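Local atomic coordinates of LC-Est1C (Uncultured organism, PDB entry 3WYD), a protein that hydrolyses carboxylic ester bonds as an esterase of the alpha/beta hydrolase fold. Residues 99-103 with 104-108. Sequence-based numbering, arbitrary orientation.
Sequences EVRRD and YKIDP
The chain leaves the C-terminal end of helix 88-103 at Y104 and enters the short strand 106-107, a helix-to-strand link of the alpha/beta hydrolase fold. V100 and Y104 share a backbone bond at the helix end: Y104 N donates to V100 O at 2.9 Å, bent to 145°. CG1 of V100 stands anti to the backbone N (chi1 171°), which turns it toward Y104 and I106. V100 CG1 lies 4.1 Å from CD2 of Y104 and 4.2 Å from CD1 of I106. The ring of Y104 has V100 O at its edge, in plane, and D103 O over one face. I106 turns its CB toward the helix, and its CG1 rests 3.9 Å from CA of R101.

Two waters fill in between R101 and I106. Water 1 sits between R101 O and I106 N and accepts from I106 N. Water 2 lies in plane at the edge of the guanidinium, takes the N-H of R101 NE at 3.0 Å and donates to I106 O at 2.7 Å. The R101 chain bends at chi3 (73°), and its NH2 comes obliquely to within 3.6 Å of CB of P108.

V100 and Y104 pack on L25 of strand 23-26. V100 and I106 also meet L39 of strand 37-43, while R101 and I106 touch I111 of strand 110-116. The helix end is thus seated over three strands of the central sheet.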
ATOM      1  N   GLU A  99     -21.230  -8.294   8.775  1.00 20.02           N
ATOM      2  CA  GLU A  99     -21.248  -9.277   9.866  1.00 19.43           C
ATOM      3  C   GLU A  99     -21.380  -8.594  11.235  1.00 20.35           C
ATOM      4  O   GLU A  99     -22.132  -9.018  12.102  1.00 19.92           O
ATOM      5  CB  GLU A  99     -20.010 -10.136   9.837  1.00 20.50           C
ATOM      6  CG  GLU A  99     -20.043 -11.247  10.858  1.00 21.41           C
ATOM      7  CD  GLU A  99     -18.880 -12.185  10.656  1.00 25.37           C
ATOM      8  OE1 GLU A  99     -18.995 -13.087   9.811  1.00 35.41           O
ATOM      9  OE2 GLU A  99     -17.841 -12.002  11.319  1.00 28.74           O
ATOM     10  N   VAL A 100     -20.629  -7.517  11.453  1.00 17.09           N
ATOM     11  CA  VAL A 100     -20.730  -6.828  12.713  1.00 17.43           C
ATOM     12  C   VAL A 100     -22.150  -6.290  12.920  1.00 19.70           C
ATOM     13  O   VAL A 100     -22.666  -6.313  14.030  1.00 19.58           O
ATOM     14  CB  VAL A 100     -19.653  -5.699  12.840  1.00 17.59           C
ATOM     15  CG1 VAL A 100     -19.897  -4.841  14.043  1.00 16.82           C
ATOM     16  CG2 VAL A 100     -18.243  -6.326  12.870  1.00 17.97           C
ATOM     17  N   ARG A 101     -22.771  -5.774  11.851  1.00 16.44           N
ATOM     18  CA  ARG A 101     -24.114  -5.217  11.972  1.00 19.36           C
ATOM     19  C   ARG A 101     -25.184  -6.289  12.232  1.00 19.35           C
ATOM     20  O   ARG A 101     -26.145  -6.006  12.942  1.00 20.96           O
ATOM     21  CB  ARG A 101     -24.474  -4.385  10.736  1.00 16.80           C
ATOM     22  CG  ARG A 101     -23.578  -3.161  10.566  1.00 17.57           C
ATOM     23  CD  ARG A 101     -23.935  -2.423   9.274  1.00 20.98           C
ATOM     24  NE  ARG A 101     -25.208  -1.700   9.376  1.00 23.19           N
ATOM     25  CZ  ARG A 101     -25.671  -0.920   8.403  1.00 24.00           C
ATOM     26  NH1 ARG A 101     -25.013  -0.870   7.259  1.00 20.80           N
ATOM     27  NH2 ARG A 101     -26.779  -0.213   8.579  1.00 29.18           N
ATOM     28  N   ARG A 102     -24.893  -7.520  11.810  1.00 21.59           N
ATOM     29  CA  ARG A 102     -25.707  -8.704  12.175  1.00 23.08           C
ATOM     30  C   ARG A 102     -25.562  -9.049  13.657  1.00 24.06           C
ATOM     31  O   ARG A 102     -26.558  -9.287  14.362  1.00 25.40           O
ATOM     32  CB  ARG A 102     -25.340  -9.915  11.310  1.00 24.30           C
ATOM     33  CG  ARG A 102     -25.973  -9.902   9.911  1.00 29.36           C
ATOM     34  CD  ARG A 102     -25.960 -11.282   9.243  1.00 31.21           C
ATOM     35  NE  ARG A 102     -24.609 -11.807   9.027  1.00 34.56           N
ATOM     36  CZ  ARG A 102     -23.790 -11.377   8.072  1.00 37.49           C
ATOM     37  NH1 ARG A 102     -24.196 -10.428   7.237  1.00 36.18           N
ATOM     38  NH2 ARG A 102     -22.577 -11.903   7.933  1.00 35.08           N
ATOM     39  N   ASP A 103     -24.319  -9.055  14.126  1.00 21.54           N
ATOM     40  CA  ASP A 103     -23.977  -9.585  15.449  1.00 20.21           C
ATOM     41  C   ASP A 103     -24.196  -8.625  16.599  1.00 20.25           C
ATOM     42  O   ASP A 103     -24.410  -9.048  17.738  1.00 21.88           O
ATOM     43  CB  ASP A 103     -22.525 -10.043  15.454  1.00 19.43           C
ATOM     44  CG  ASP A 103     -22.290 -11.248  14.593  1.00 23.13           C
ATOM     45  OD1 ASP A 103     -23.280 -11.896  14.153  1.00 26.90           O
ATOM     46  OD2 ASP A 103     -21.107 -11.554  14.352  1.00 24.55           O
ATOM     47  N   TYR A 104     -24.104  -7.321  16.318  1.00 18.63           N
ATOM     48  CA  TYR A 104     -24.181  -6.282  17.327  1.00 19.50           C
ATOM     49  C   TYR A 104     -25.259  -5.294  16.923  1.00 19.01           C
ATOM     50  O   TYR A 104     -25.516  -5.163  15.716  1.00 19.44           O
ATOM     51  CB  TYR A 104     -22.819  -5.532  17.416  1.00 19.81           C
ATOM     52  CG  TYR A 104     -21.718  -6.415  17.959  1.00 17.74           C
ATOM     53  CD1 TYR A 104     -21.540  -6.501  19.333  1.00 20.39           C
ATOM     54  CD2 TYR A 104     -21.070  -7.331  17.135  1.00 17.60           C
ATOM     55  CE1 TYR A 104     -20.660  -7.416  19.865  1.00 18.33           C
ATOM     56  CE2 TYR A 104     -20.174  -8.277  17.667  1.00 20.51           C
ATOM     57  CZ  TYR A 104     -19.979  -8.275  19.034  1.00 18.52           C
ATOM     58  OH  TYR A 104     -19.114  -9.204  19.587  1.00 22.48           O
ATOM     59  N   LYS A 105     -25.775  -4.536  17.893  1.00 17.83           N
ATOM     60  CA  LYS A 105     -26.709  -3.449  17.603  1.00 17.88           C
ATOM     61  C   LYS A 105     -25.940  -2.221  17.190  1.00 17.44           C
ATOM     62  O   LYS A 105     -25.378  -1.531  18.026  1.00 18.62           O
ATOM     63  CB  LYS A 105     -27.603  -3.107  18.801  1.00 19.99           C
ATOM     64  CG  LYS A 105     -28.619  -4.200  19.109  1.00 29.89           C
ATOM     65  CD  LYS A 105     -29.645  -3.702  20.108  1.00 31.79           C
ATOM     66  CE  LYS A 105     -30.635  -2.741  19.455  1.00 36.58           C
ATOM     67  NZ  LYS A 105     -31.730  -3.494  18.766  1.00 39.04           N
ATOM     68  N   ILE A 106     -25.904  -1.978  15.887  1.00 15.47           N
ATOM     69  CA  ILE A 106     -25.125  -0.849  15.376  1.00 15.27           C
ATOM     70  C   ILE A 106     -26.059   0.241  14.858  1.00 15.26           C
ATOM     71  O   ILE A 106     -27.004  -0.037  14.105  1.00 15.73           O
ATOM     72  CB  ILE A 106     -24.200  -1.280  14.201  1.00 14.84           C
ATOM     73  CG1 ILE A 106     -23.255  -2.414  14.610  1.00 16.40           C
ATOM     74  CG2 ILE A 106     -23.456  -0.073  13.608  1.00 14.28           C
ATOM     75  CD1 ILE A 106     -22.435  -2.091  15.851  1.00 16.99           C
ATOM     76  N   ASP A 107     -25.799   1.471  15.265  1.00 14.44           N
ATOM     77  CA  ASP A 107     -26.564   2.645  14.785  1.00 14.09           C
ATOM     78  C   ASP A 107     -26.206   2.914  13.317  1.00 16.30           C
ATOM     79  O   ASP A 107     -25.078   3.221  13.000  1.00 13.43           O
ATOM     80  CB  ASP A 107     -26.170   3.859  15.639  1.00 15.72           C
ATOM     81  CG  ASP A 107     -26.924   5.100  15.296  1.00 16.98           C
ATOM     82  OD1 ASP A 107     -27.476   5.196  14.174  1.00 16.03           O
ATOM     83  OD2 ASP A 107     -26.920   6.033  16.129  1.00 18.97           O
ATOM     84  N   PRO A 108     -27.169   2.773  12.404  1.00 14.21           N
ATOM     85  CA  PRO A 108     -26.883   2.888  10.971  1.00 13.05           C
ATOM     86  C   PRO A 108     -26.397   4.293  10.576  1.00 12.84           C
ATOM     87  O   PRO A 108     -25.749   4.451   9.533  1.00 14.01           O
ATOM     88  CB  PRO A 108     -28.244   2.560  10.304  1.00 15.79           C
ATOM     89  CG  PRO A 108     -29.256   2.694  11.375  1.00 17.56           C
ATOM     90  CD  PRO A 108     -28.581   2.460  12.703  1.00 15.03           C
TER
HETATM   91  O   HOH W   1     -27.164  -3.548  13.927  1.00 22.73           O
HETATM   92  O   HOH W   2     -26.976  -1.318  11.711  1.00 24.04           O